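Local atomic coordinates of chromosome partition protein Smc (Pyrococcus furiosus, PDB entry 5XNS), a protein that probably condenses and partitions chromosomes, using an ATP-binding cassette ATPase head built from both chain ends and carried on a long coiled coil. Residues 69-74 with 383-388; 188-193 with 222-227; 167-172 with 247-252; 98-103 with 115-120. One frame throughout, in Å; residues are numbered along the deposited sequence.

Contact 1 of 4, residues 69-74 with 383-388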
loop_
_atom_site.group_PDB
_atom_site.type_symbol
_atom_site.label_atom_id
_atom_site.label_comp_id
_atom_site.label_asym_id
_atom_site.label_seq_id
_atom_site.Cartn_x
_atom_site.Cartn_y
_atom_site.Cartn_z
ATOM N N ALA A 69 -9.251 4.868 24.541
ATOM C CA ALA A 69 -9.367 5.725 25.707
ATOM C C ALA A 69 -10.562 5.387 26.587
ATOM O O ALA A 69 -10.891 6.174 27.475
ATOM C CB ALA A 69 -9.460 7.184 25.273
ATOM N N GLY A 70 -11.226 4.256 26.353
ATOM C CA GLY A 70 -12.419 3.896 27.092
ATOM C C GLY A 70 -13.692 4.407 26.439
ATOM O O GLY A 70 -13.687 5.310 25.599
ATOM N N SER A 71 -14.812 3.813 26.846
ATOM C CA SER A 71 -16.105 4.139 26.258
ATOM C C SER A 71 -17.183 4.031 27.331
ATOM O O SER A 71 -16.897 3.757 28.500
ATOM C CB SER A 71 -16.415 3.211 25.085
ATOM O OG SER A 71 -16.348 1.864 25.534
ATOM N N LYS A 72 -18.436 4.231 26.909
ATOM C CA LYS A 72 -19.575 4.082 27.812
ATOM C C LYS A 72 -19.451 2.823 28.662
ATOM O O LYS A 72 -19.532 2.882 29.895
ATOM C CB LYS A 72 -20.878 4.058 27.009
ATOM C CG LYS A 72 -22.148 3.806 27.840
ATOM C CD LYS A 72 -23.354 3.627 26.916
ATOM C CE LYS A 72 -24.614 3.177 27.649
ATOM N NZ LYS A 72 -25.702 2.891 26.652
ATOM N N ASN A 73 -19.221 1.673 28.025
ATOM C CA ASN A 73 -19.229 0.394 28.717
ATOM C C ASN A 73 -17.846 -0.206 28.878
ATOM O O ASN A 73 -17.736 -1.367 29.276
ATOM C CB ASN A 73 -20.130 -0.605 27.985
ATOM C CG ASN A 73 -21.534 -0.080 27.790
ATOM O OD1 ASN A 73 -22.117 0.518 28.700
ATOM N ND2 ASN A 73 -22.081 -0.280 26.591
ATOM N N GLU A 74 -16.786 0.538 28.581
ATOM C CA GLU A 74 -15.463 -0.063 28.651
ATOM C C GLU A 74 -14.473 0.869 29.327
ATOM O O GLU A 74 -14.563 2.099 29.188
ATOM C CB GLU A 74 -14.946 -0.439 27.251
ATOM C CG GLU A 74 -15.814 -1.477 26.573
ATOM C CD GLU A 74 -15.163 -2.097 25.351
ATOM O OE1 GLU A 74 -13.905 -2.131 25.296
ATOM O OE2 GLU A 74 -15.912 -2.574 24.463
ATOM N N ASP A 383 -21.737 2.556 20.769
ATOM C CA ASP A 383 -21.412 3.031 22.122
ATOM C C ASP A 383 -19.930 3.407 22.225
ATOM O O ASP A 383 -19.224 3.013 23.167
ATOM C CB ASP A 383 -21.794 2.000 23.200
ATOM C CG ASP A 383 -23.315 1.853 23.392
ATOM O OD1 ASP A 383 -24.000 2.869 23.667
ATOM O OD2 ASP A 383 -23.817 0.705 23.271
ATOM N N GLY A 384 -19.464 4.186 21.246
ATOM C CA GLY A 384 -18.073 4.584 21.181
ATOM C C GLY A 384 -17.105 3.466 20.879
ATOM O O GLY A 384 -15.900 3.645 21.068
ATOM N N VAL A 385 -17.585 2.319 20.408
ATOM C CA VAL A 385 -16.729 1.183 20.095
ATOM C C VAL A 385 -17.057 0.704 18.682
ATOM O O VAL A 385 -18.231 0.511 18.341
ATOM C CB VAL A 385 -16.904 0.049 21.121
ATOM C CG1 VAL A 385 -15.933 -1.078 20.837
ATOM C CG2 VAL A 385 -16.694 0.579 22.552
ATOM N N SER A 386 -16.028 0.525 17.859
ATOM C CA SER A 386 -16.238 0.085 16.485
ATOM C C SER A 386 -16.381 -1.428 16.424
ATOM O O SER A 386 -15.650 -2.160 17.094
ATOM C CB SER A 386 -15.073 0.528 15.590
ATOM O OG SER A 386 -15.010 1.942 15.494
ATOM N N LYS A 387 -17.305 -1.900 15.589
ATOM C CA LYS A 387 -17.434 -3.330 15.355
ATOM C C LYS A 387 -17.709 -3.579 13.873
ATOM O O LYS A 387 -18.103 -2.671 13.133
ATOM C CB LYS A 387 -18.537 -3.929 16.242
ATOM C CG LYS A 387 -19.929 -3.424 15.906
ATOM C CD LYS A 387 -20.713 -4.509 15.184
ATOM C CE LYS A 387 -22.090 -4.023 14.783
ATOM N NZ LYS A 387 -22.668 -4.933 13.763
ATOM N N VAL A 388 -17.504 -4.828 13.441
ATOM C CA VAL A 388 -17.505 -5.135 12.015
ATOM C C VAL A 388 -18.447 -6.287 11.695
ATOM O O VAL A 388 -18.704 -7.174 12.517
ATOM C CB VAL A 388 -16.084 -5.451 11.475
ATOM C CG1 VAL A 388 -15.081 -4.402 11.947
ATOM C CG2 VAL A 388 -15.645 -6.852 11.863
HETATM O O HOH W 1 -18.887 0.919 25.312
#
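D383 meets the loop 69-74 with nearly every atom of its side chain, and following it outward from the backbone traces the contact. Its CB lies 4.1 Å from ND2 of N73. With CG anti to its own carbonyl carbon (chi1 -71°), the carboxylate faces K72 and N73, and CG itself lies near K72 CD and N73 ND2. OD1 goes to the lysine: it stands 3.4 Å from CD of K72, so that the aliphatic chain as well as the charge lies against it. K72 NZ, at the end of a fully extended chain, forms a salt bridge with D383 OD1 at 3.4 Å, its hydrogen bond weak. OD2 turns to the asparagine, yet the amide and carboxylate planes are 66° apart and D383 OD2 is 3.9 Å from N73 ND2, a packing contact.

The contact joins a loop between helix 39-49 and strand 80-87 to the turn that leads into strand 386-392, an outer strand of the mixed sheet in the ATPase head. G384 in that turn has positive phi and lies about 10 Å from G38 of the ATP-binding loop.

A water ties the backbones together: it donates to D383 O, accepts from N73 N and is hydrogen-bonded to S71 OG at 2.7 Å. S71 OG also lies against CG2 of V385, 3.3 Å away. The same methyl lies 3.8 Å from OE2 of E74, whose chain crosses the valine at about a right angle while its other oxygen, OE1, accepts a hydrogen bond from the backbone N of N17.

Contact 2 of 4, residues 188-193 with 222-227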
loop_
_atom_site.group_PDB
_atom_site.type_symbol
_atom_site.label_atom_id
_atom_site.label_comp_id
_atom_site.label_asym_id
_atom_site.label_seq_id
_atom_site.Cartn_x
_atom_site.Cartn_y
_atom_site.Cartn_z
ATOM N N GLU A 188 46.184 1.880 -4.614
ATOM C CA GLU A 188 47.086 1.849 -3.469
ATOM C C GLU A 188 48.299 0.976 -3.746
ATOM O O GLU A 188 49.438 1.350 -3.415
ATOM C CB GLU A 188 46.352 1.333 -2.244
ATOM C CG GLU A 188 45.235 2.241 -1.790
ATOM C CD GLU A 188 44.367 1.585 -0.727
ATOM O OE1 GLU A 188 44.458 0.346 -0.565
ATOM O OE2 GLU A 188 43.603 2.300 -0.051
ATOM N N ASN A 189 48.068 -0.194 -4.348
ATOM C CA ASN A 189 49.175 -1.079 -4.676
ATOM C C ASN A 189 50.041 -0.480 -5.771
ATOM O O ASN A 189 51.268 -0.595 -5.721
ATOM C CB ASN A 189 48.648 -2.459 -5.063
ATOM C CG ASN A 189 47.992 -3.163 -3.889
ATOM O OD1 ASN A 189 48.333 -2.895 -2.733
ATOM N ND2 ASN A 189 47.032 -4.036 -4.168
ATOM N N LEU A 190 49.437 0.209 -6.739
ATOM C CA LEU A 190 50.242 0.855 -7.767
ATOM C C LEU A 190 51.165 1.904 -7.161
ATOM O O LEU A 190 52.364 1.938 -7.458
ATOM C CB LEU A 190 49.348 1.487 -8.822
ATOM C CG LEU A 190 48.970 0.602 -9.992
ATOM C CD1 LEU A 190 47.964 1.338 -10.868
ATOM C CD2 LEU A 190 50.219 0.257 -10.776
ATOM N N ALA A 191 50.618 2.784 -6.314
ATOM C CA ALA A 191 51.449 3.805 -5.687
ATOM C C ALA A 191 52.558 3.176 -4.851
ATOM O O ALA A 191 53.690 3.672 -4.828
ATOM C CB ALA A 191 50.589 4.726 -4.823
ATOM N N ARG A 192 52.249 2.086 -4.153
ATOM C CA ARG A 192 53.280 1.415 -3.373
ATOM C C ARG A 192 54.394 0.907 -4.277
ATOM O O ARG A 192 55.577 1.160 -4.021
ATOM C CB ARG A 192 52.662 0.278 -2.570
ATOM C CG ARG A 192 53.657 -0.620 -1.920
ATOM C CD ARG A 192 52.957 -1.836 -1.339
ATOM N NE ARG A 192 53.866 -2.622 -0.514
ATOM C CZ ARG A 192 54.548 -3.674 -0.958
ATOM N NH1 ARG A 192 54.420 -4.062 -2.224
ATOM N NH2 ARG A 192 55.359 -4.335 -0.141
ATOM N N VAL A 193 54.033 0.222 -5.367
ATOM C CA VAL A 193 55.045 -0.303 -6.278
ATOM C C VAL A 193 55.806 0.843 -6.927
ATOM O O VAL A 193 57.028 0.775 -7.092
ATOM C CB VAL A 193 54.395 -1.234 -7.319
ATOM C CG1 VAL A 193 55.356 -1.547 -8.430
ATOM C CG2 VAL A 193 53.949 -2.529 -6.657
ATOM N N SER A 222 57.190 -6.204 -13.175
ATOM C CA SER A 222 56.181 -7.213 -13.488
ATOM C C SER A 222 54.942 -7.061 -12.607
ATOM O O SER A 222 53.810 -7.153 -13.097
ATOM C CB SER A 222 56.783 -8.613 -13.348
ATOM O OG SER A 222 55.772 -9.596 -13.244
ATOM N N LYS A 223 55.124 -6.832 -11.305
ATOM C CA LYS A 223 53.963 -6.601 -10.456
ATOM C C LYS A 223 53.209 -5.345 -10.903
ATOM O O LYS A 223 51.974 -5.327 -10.924
ATOM C CB LYS A 223 54.402 -6.513 -8.988
ATOM C CG LYS A 223 53.286 -6.232 -7.988
ATOM C CD LYS A 223 52.236 -7.357 -7.950
ATOM C CE LYS A 223 51.189 -7.139 -6.838
ATOM N NZ LYS A 223 50.110 -8.179 -6.842
ATOM N N ARG A 224 53.935 -4.307 -11.313
ATOM C CA ARG A 224 53.270 -3.108 -11.797
ATOM C C ARG A 224 52.444 -3.406 -13.040
ATOM O O ARG A 224 51.320 -2.914 -13.180
ATOM C CB ARG A 224 54.296 -2.017 -12.083
ATOM C CG ARG A 224 53.663 -0.752 -12.630
ATOM C CD ARG A 224 54.645 0.397 -12.686
ATOM N NE ARG A 224 53.931 1.665 -12.783
ATOM C CZ ARG A 224 53.453 2.170 -13.916
ATOM N NH1 ARG A 224 53.626 1.518 -15.058
ATOM N NH2 ARG A 224 52.801 3.328 -13.905
ATOM N N GLU A 225 52.981 -4.220 -13.953
ATOM C CA GLU A 225 52.261 -4.529 -15.184
ATOM C C GLU A 225 50.971 -5.286 -14.907
ATOM O O GLU A 225 49.957 -5.029 -15.555
ATOM C CB GLU A 225 53.157 -5.322 -16.127
ATOM C CG GLU A 225 54.019 -4.426 -16.989
ATOM C CD GLU A 225 55.119 -5.192 -17.697
ATOM O OE1 GLU A 225 54.979 -6.433 -17.814
ATOM O OE2 GLU A 225 56.116 -4.550 -18.128
ATOM N N LYS A 226 50.985 -6.223 -13.953
ATOM C CA LYS A 226 49.748 -6.896 -13.571
ATOM C C LYS A 226 48.760 -5.912 -12.944
ATOM O O LYS A 226 47.567 -5.922 -13.265
ATOM C CB LYS A 226 50.039 -8.039 -12.598
ATOM C CG LYS A 226 50.759 -9.241 -13.198
ATOM C CD LYS A 226 50.740 -10.427 -12.216
ATOM C CE LYS A 226 51.939 -11.365 -12.416
ATOM N NZ LYS A 226 52.432 -11.971 -11.130
ATOM N N LEU A 227 49.245 -5.059 -12.040
ATOM C CA LEU A 227 48.369 -4.087 -11.401
ATOM C C LEU A 227 47.725 -3.149 -12.423
ATOM O O LEU A 227 46.535 -2.843 -12.318
ATOM C CB LEU A 227 49.147 -3.298 -10.351
ATOM C CG LEU A 227 49.478 -4.079 -9.079
ATOM C CD1 LEU A 227 50.394 -3.256 -8.186
ATOM C CD2 LEU A 227 48.208 -4.437 -8.324
#
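The guanidinium of R224 is gripped by two carboxylates, its NE by D194 and its NH2 by E228, both in salt bridges just beyond the two segments, and the aliphatic part of the same side chain packs across the contact. The chain runs extended from CG to NE, with CG anti to the backbone N (chi1 178°). Its CB lies 3.8 Å from CG1 of V193, and its CG lies 4.0 Å from CD2 of L190, which meets the arginine at about a right angle and also approaches the guanidinium obliquely. Pairing at NE and NH2 would limit rotation of the group and hold its methylenes against the apolar residues.

L227 fills the centre. It slides past L190 in the opposite direction, bringing L190 CD2 to 3.7 Å from L227 CB, while its own CD1 meets V193 CG2 tip to tip at 3.9 Å. The same CD1 lies 3.7 Å from CB of N189, so the asparagine contributes its methylene here. K223 closes one flank: bent at chi2 (63°), it sets CG against V193 CG2 at 4.0 Å and crosses the valine at about a right angle.

Apolar groups inside and charged ends at the margin are the pattern of a two-stranded coiled coil. Helices 170-200 and 210-267 pack antiparallel here, with segment axes 9.8 Å apart at 157°, and L190 also reaches E228 and K231 farther along helix 210-267.

Contact 3 of 4, residues 167-172 with 247-252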
loop_
_atom_site.group_PDB
_atom_site.type_symbol
_atom_site.label_atom_id
_atom_site.label_comp_id
_atom_site.label_asym_id
_atom_site.label_seq_id
_atom_site.Cartn_x
_atom_site.Cartn_y
_atom_site.Cartn_z
ATOM N N SER A 167 12.688 -0.312 -10.498
ATOM C CA SER A 167 13.514 -0.860 -11.568
ATOM C C SER A 167 14.526 -1.870 -11.065
ATOM O O SER A 167 14.978 -2.709 -11.855
ATOM C CB SER A 167 14.246 0.259 -12.299
ATOM O OG SER A 167 15.263 0.800 -11.472
ATOM N N GLY A 168 14.904 -1.801 -9.789
ATOM C CA GLY A 168 15.879 -2.729 -9.255
ATOM C C GLY A 168 17.328 -2.385 -9.517
ATOM O O GLY A 168 18.189 -3.249 -9.370
ATOM N N ILE A 169 17.643 -1.140 -9.875
ATOM C CA ILE A 169 19.030 -0.811 -10.173
ATOM C C ILE A 169 19.917 -0.798 -8.939
ATOM O O ILE A 169 21.139 -0.647 -9.072
ATOM C CB ILE A 169 19.125 0.559 -10.867
ATOM C CG1 ILE A 169 18.356 1.591 -10.053
ATOM C CG2 ILE A 169 18.629 0.463 -12.324
ATOM C CD1 ILE A 169 18.407 2.965 -10.644
ATOM N N ALA A 170 19.342 -0.944 -7.742
ATOM C CA ALA A 170 20.164 -0.955 -6.537
ATOM C C ALA A 170 21.242 -2.036 -6.604
ATOM O O ALA A 170 22.341 -1.841 -6.073
ATOM C CB ALA A 170 19.286 -1.144 -5.300
ATOM N N GLU A 171 20.968 -3.160 -7.277
ATOM C CA GLU A 171 22.008 -4.170 -7.466
ATOM C C GLU A 171 23.185 -3.629 -8.282
ATOM O O GLU A 171 24.337 -4.021 -8.052
ATOM C CB GLU A 171 21.432 -5.427 -8.137
ATOM C CG GLU A 171 20.864 -5.201 -9.543
ATOM C CD GLU A 171 21.034 -6.413 -10.487
ATOM O OE1 GLU A 171 22.163 -6.961 -10.565
ATOM O OE2 GLU A 171 20.047 -6.798 -11.170
ATOM N N TYR A 172 22.928 -2.714 -9.219
ATOM C CA TYR A 172 24.032 -2.118 -9.962
ATOM C C TYR A 172 24.855 -1.166 -9.091
ATOM O O TYR A 172 26.092 -1.176 -9.155
ATOM C CB TYR A 172 23.499 -1.431 -11.221
ATOM C CG TYR A 172 22.956 -2.444 -12.211
ATOM C CD1 TYR A 172 23.812 -3.240 -12.960
ATOM C CD2 TYR A 172 21.594 -2.641 -12.353
ATOM C CE1 TYR A 172 23.329 -4.185 -13.855
ATOM C CE2 TYR A 172 21.095 -3.584 -13.239
ATOM C CZ TYR A 172 21.969 -4.351 -13.990
ATOM O OH TYR A 172 21.470 -5.279 -14.870
ATOM N N ASN A 247 20.429 1.243 -18.739
ATOM C CA ASN A 247 19.555 0.471 -19.623
ATOM C C ASN A 247 18.365 -0.101 -18.869
ATOM O O ASN A 247 17.220 0.008 -19.326
ATOM C CB ASN A 247 20.333 -0.653 -20.298
ATOM C CG ASN A 247 21.133 -0.158 -21.477
ATOM O OD1 ASN A 247 20.855 0.921 -21.998
ATOM N ND2 ASN A 247 22.135 -0.931 -21.896
ATOM N N VAL A 248 18.623 -0.735 -17.719
ATOM C CA VAL A 248 17.540 -1.324 -16.932
ATOM C C VAL A 248 16.563 -0.245 -16.492
ATOM O O VAL A 248 15.343 -0.419 -16.573
ATOM C CB VAL A 248 18.119 -2.111 -15.739
ATOM C CG1 VAL A 248 17.024 -2.518 -14.759
ATOM C CG2 VAL A 248 18.843 -3.335 -16.250
ATOM N N PHE A 249 17.081 0.906 -16.060
ATOM C CA PHE A 249 16.195 1.987 -15.648
ATOM C C PHE A 249 15.337 2.480 -16.809
ATOM O O PHE A 249 14.138 2.737 -16.630
ATOM C CB PHE A 249 16.991 3.148 -15.059
ATOM C CG PHE A 249 16.136 4.324 -14.708
ATOM C CD1 PHE A 249 15.512 4.398 -13.455
ATOM C CD2 PHE A 249 15.916 5.337 -15.632
ATOM C CE1 PHE A 249 14.700 5.471 -13.124
ATOM C CE2 PHE A 249 15.093 6.422 -15.314
ATOM C CZ PHE A 249 14.483 6.492 -14.052
ATOM N N MET A 250 15.934 2.642 -18.000
ATOM C CA MET A 250 15.176 3.190 -19.132
ATOM C C MET A 250 14.120 2.210 -19.616
ATOM O O MET A 250 13.006 2.612 -19.970
ATOM C CB MET A 250 16.105 3.575 -20.287
ATOM C CG MET A 250 16.927 4.864 -20.053
ATOM S SD MET A 250 16.021 6.357 -19.511
ATOM C CE MET A 250 15.247 6.900 -21.049
ATOM N N ARG A 251 14.456 0.924 -19.649
ATOM C CA ARG A 251 13.465 -0.090 -19.979
ATOM C C ARG A 251 12.281 -0.004 -19.020
ATOM O O ARG A 251 11.115 -0.023 -19.440
ATOM C CB ARG A 251 14.119 -1.466 -19.928
ATOM C CG ARG A 251 13.223 -2.609 -20.362
ATOM C CD ARG A 251 12.489 -3.244 -19.213
ATOM N NE ARG A 251 11.445 -4.113 -19.729
ATOM C CZ ARG A 251 11.166 -5.312 -19.235
ATOM N NH1 ARG A 251 11.861 -5.787 -18.202
ATOM N NH2 ARG A 251 10.198 -6.038 -19.772
ATOM N N THR A 252 12.573 0.143 -17.726
ATOM C CA THR A 252 11.529 0.254 -16.715
ATOM C C THR A 252 10.733 1.537 -16.899
ATOM O O THR A 252 9.494 1.513 -16.932
ATOM C CB THR A 252 12.154 0.211 -15.318
ATOM O OG1 THR A 252 12.950 -0.975 -15.198
ATOM C CG2 THR A 252 11.074 0.204 -14.232
#
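Where the coiled coil enters the ATPase head, helix 156-167 ends in a Schellman motif at G168 and the chain sets off again as helix 170-200; the contact packs this junction against helix 210-267. S167, in the last turn of the earlier helix, lies on T252: its CB is 3.4 Å from T252 OG1 and 3.7 Å from T252 CG2, so the methylene rests on both branches of the threonine. S167 OG turns back to its own helix and bonds D164 O, coming to the edge of the F249 ring, near its plane.

I169 follows the turn. Its CG2 faces the helix and lies 4.2 Å from both V248 CG1 and F249 CB. V248 has a partner for each methyl: CG1 also meets S167 O at 3.6 Å, and CG2 lies 3.5 Å from Y172 OH and 3.8 Å from Y172 CE2. The tyrosine and valine cross at about a right angle. F249 reaches farther into the head, where its ring stands edge-to-face with that of F284.

T252 OG1 donates to V248 O at 2.8 Å, and T252 N reaches that oxygen from the opposite face of its plane. The hydroxyls of S167 and T252 are therefore each satisfied within their own helices, which implies that the two segments are held together by van der Waals packing and the burial of apolar surface.

Contact 4 of 4, residues 98-103 with 115-120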
loop_
_atom_site.group_PDB
_atom_site.type_symbol
_atom_site.label_atom_id
_atom_site.label_comp_id
_atom_site.label_asym_id
_atom_site.label_seq_id
_atom_site.Cartn_x
_atom_site.Cartn_y
_atom_site.Cartn_z
ATOM N N ASP A 98 4.014 -21.102 6.432
ATOM C CA ASP A 98 2.890 -20.709 5.597
ATOM C C ASP A 98 2.230 -19.423 6.071
ATOM O O ASP A 98 1.317 -18.923 5.400
ATOM C CB ASP A 98 1.851 -21.830 5.560
ATOM C CG ASP A 98 2.302 -23.012 4.729
ATOM O OD1 ASP A 98 3.159 -22.814 3.834
ATOM O OD2 ASP A 98 1.791 -24.131 4.972
ATOM N N GLU A 99 2.654 -18.885 7.206
ATOM C CA GLU A 99 2.026 -17.694 7.745
ATOM C C GLU A 99 3.079 -16.864 8.448
ATOM O O GLU A 99 3.905 -17.399 9.191
ATOM C CB GLU A 99 0.912 -18.067 8.711
ATOM C CG GLU A 99 -0.056 -16.954 8.963
ATOM C CD GLU A 99 -1.223 -17.416 9.799
ATOM O OE1 GLU A 99 -1.005 -17.756 10.985
ATOM O OE2 GLU A 99 -2.359 -17.451 9.274
ATOM N N VAL A 100 3.064 -15.561 8.195
ATOM C CA VAL A 100 3.925 -14.622 8.894
ATOM C C VAL A 100 3.020 -13.683 9.678
ATOM O O VAL A 100 2.110 -13.067 9.102
ATOM C CB VAL A 100 4.829 -13.849 7.924
ATOM C CG1 VAL A 100 5.461 -12.658 8.629
ATOM C CG2 VAL A 100 5.887 -14.778 7.328
ATOM N N VAL A 101 3.241 -13.601 10.988
ATOM C CA VAL A 101 2.463 -12.734 11.865
ATOM C C VAL A 101 3.374 -11.635 12.397
ATOM O O VAL A 101 4.435 -11.910 12.972
ATOM C CB VAL A 101 1.814 -13.524 13.011
ATOM C CG1 VAL A 101 0.892 -12.616 13.828
ATOM C CG2 VAL A 101 1.036 -14.697 12.442
ATOM N N ILE A 102 2.979 -10.389 12.177
ATOM C CA ILE A 102 3.635 -9.239 12.779
ATOM C C ILE A 102 2.661 -8.627 13.770
ATOM O O ILE A 102 1.477 -8.443 13.458
ATOM C CB ILE A 102 4.082 -8.219 11.721
ATOM C CG1 ILE A 102 5.119 -8.874 10.806
ATOM C CG2 ILE A 102 4.669 -6.976 12.401
ATOM C CD1 ILE A 102 5.426 -8.104 9.539
ATOM N N ARG A 103 3.148 -8.361 14.975
ATOM C CA ARG A 103 2.339 -7.827 16.058
ATOM C C ARG A 103 3.075 -6.637 16.650
ATOM O O ARG A 103 4.288 -6.709 16.855
ATOM C CB ARG A 103 2.082 -8.907 17.111
ATOM C CG ARG A 103 1.363 -8.453 18.381
ATOM C CD ARG A 103 1.015 -9.665 19.271
ATOM N NE ARG A 103 -0.116 -10.423 18.728
ATOM C CZ ARG A 103 -0.024 -11.591 18.083
ATOM N NH1 ARG A 103 1.159 -12.188 17.904
ATOM N NH2 ARG A 103 -1.127 -12.176 17.620
ATOM N N TRP A 115 6.573 -8.236 17.687
ATOM C CA TRP A 115 6.746 -9.680 17.619
ATOM C C TRP A 115 6.720 -10.138 16.161
ATOM O O TRP A 115 5.933 -9.634 15.351
ATOM C CB TRP A 115 5.658 -10.400 18.389
ATOM C CG TRP A 115 5.738 -10.230 19.887
ATOM C CD1 TRP A 115 6.259 -11.117 20.779
ATOM C CD2 TRP A 115 5.265 -9.120 20.657
ATOM N NE1 TRP A 115 6.141 -10.633 22.056
ATOM C CE2 TRP A 115 5.534 -9.407 22.011
ATOM C CE3 TRP A 115 4.639 -7.914 20.333
ATOM C CZ2 TRP A 115 5.209 -8.527 23.043
ATOM C CZ3 TRP A 115 4.315 -7.041 21.355
ATOM C CH2 TRP A 115 4.601 -7.351 22.699
ATOM N N LEU A 116 7.573 -11.106 15.839
ATOM C CA LEU A 116 7.581 -11.768 14.542
ATOM C C LEU A 116 7.300 -13.237 14.817
ATOM O O LEU A 116 8.119 -13.914 15.449
ATOM C CB LEU A 116 8.923 -11.576 13.833
ATOM C CG LEU A 116 8.978 -11.521 12.305
ATOM C CD1 LEU A 116 10.305 -12.076 11.808
ATOM C CD2 LEU A 116 7.801 -12.221 11.642
ATOM N N ASN A 117 6.146 -13.720 14.365
ATOM C CA ASN A 117 5.719 -15.100 14.594
ATOM C C ASN A 117 5.979 -15.525 16.034
ATOM O O ASN A 117 6.637 -16.532 16.302
ATOM C CB ASN A 117 6.411 -16.057 13.623
ATOM C CG ASN A 117 5.927 -15.888 12.202
ATOM O OD1 ASN A 117 4.732 -15.682 11.961
ATOM N ND2 ASN A 117 6.847 -15.977 11.247
ATOM N N GLY A 118 5.488 -14.718 16.972
ATOM C CA GLY A 118 5.564 -15.030 18.380
ATOM C C GLY A 118 6.849 -14.624 19.082
ATOM O O GLY A 118 6.839 -14.450 20.301
ATOM N N ARG A 119 7.954 -14.474 18.355
ATOM C CA ARG A 119 9.221 -14.086 18.964
ATOM C C ARG A 119 9.404 -12.573 18.897
ATOM O O ARG A 119 9.078 -11.948 17.886
ATOM C CB ARG A 119 10.393 -14.775 18.262
ATOM C CG ARG A 119 10.275 -16.297 18.146
ATOM C CD ARG A 119 10.382 -16.999 19.499
ATOM N NE ARG A 119 10.711 -18.422 19.358
ATOM C CZ ARG A 119 11.004 -19.232 20.378
ATOM N NH1 ARG A 119 11.007 -18.766 21.623
ATOM N NH2 ARG A 119 11.296 -20.510 20.154
ATOM N N ARG A 120 9.935 -11.988 19.977
ATOM C CA ARG A 120 10.196 -10.551 19.996
ATOM C C ARG A 120 11.170 -10.167 18.890
ATOM O O ARG A 120 12.034 -10.952 18.492
ATOM C CB ARG A 120 10.768 -10.110 21.344
ATOM C CG ARG A 120 9.742 -9.976 22.439
ATOM C CD ARG A 120 8.780 -8.809 22.150
ATOM N NE ARG A 120 9.295 -7.493 22.539
ATOM C CZ ARG A 120 9.415 -7.084 23.805
ATOM N NH1 ARG A 120 9.075 -7.899 24.810
ATOM N NH2 ARG A 120 9.893 -5.867 24.067
#
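W115 and R103 lie side by side on one face of a β-hairpin, their side chains crossing obliquely, with guanidinium and indole planes 67° apart. The contact is made by the arginine's methylenes: CG of R103 is 3.9 Å from CE3 of W115, and the chain then bends at chi3 (-75°). At the ring's edge, in its plane, sits R103 O, while R120 CD lies over the rim of one face of the indole.

L116, on the other face, points CD2 at V100 CG1, 3.8 Å away; I102 shares this face, and both I102 and L116 touch I126 of helix 123-132.

The hairpin pairs strands 99-106 and 112-116 within the antiparallel sheet of the ATPase head. R103 and W115 form a hydrogen-bonded pair, joined by R103 N to W115 O at 3.1 Å and W115 N to R103 O at 2.9 Å.

At N117, in a type I' turn, the pairing passes to a side chain. N117 N still donates to V101 O at 2.9 Å, almost straight, but V101 N donates to N117 OD1 at 2.7 Å, the nitrogen standing above the plane of the side-chain amide, in the place where a strand carbonyl would probably accept.

Contact 4 comes first along the chain to be completed, and contact 2 is nested within the loop closed by contact 3; contact 1 spans all three. Contacts 2 and 3 share helices 170-200 and 210-267 and have centres about 35 Å apart, one along the coiled-coil arm and the other where it joins the head. Contacts 1 and 4 lie in the head, their centres about 28 Å apart, the first beside the mixed sheet and the other in the antiparallel sheet. Contacts 1 and 2 are farthest apart, about 75 Å between centres. The set thus runs from the nucleotide-binding head out along the arm, and contact 1 brings N- and C-terminal portions of the ATPase together.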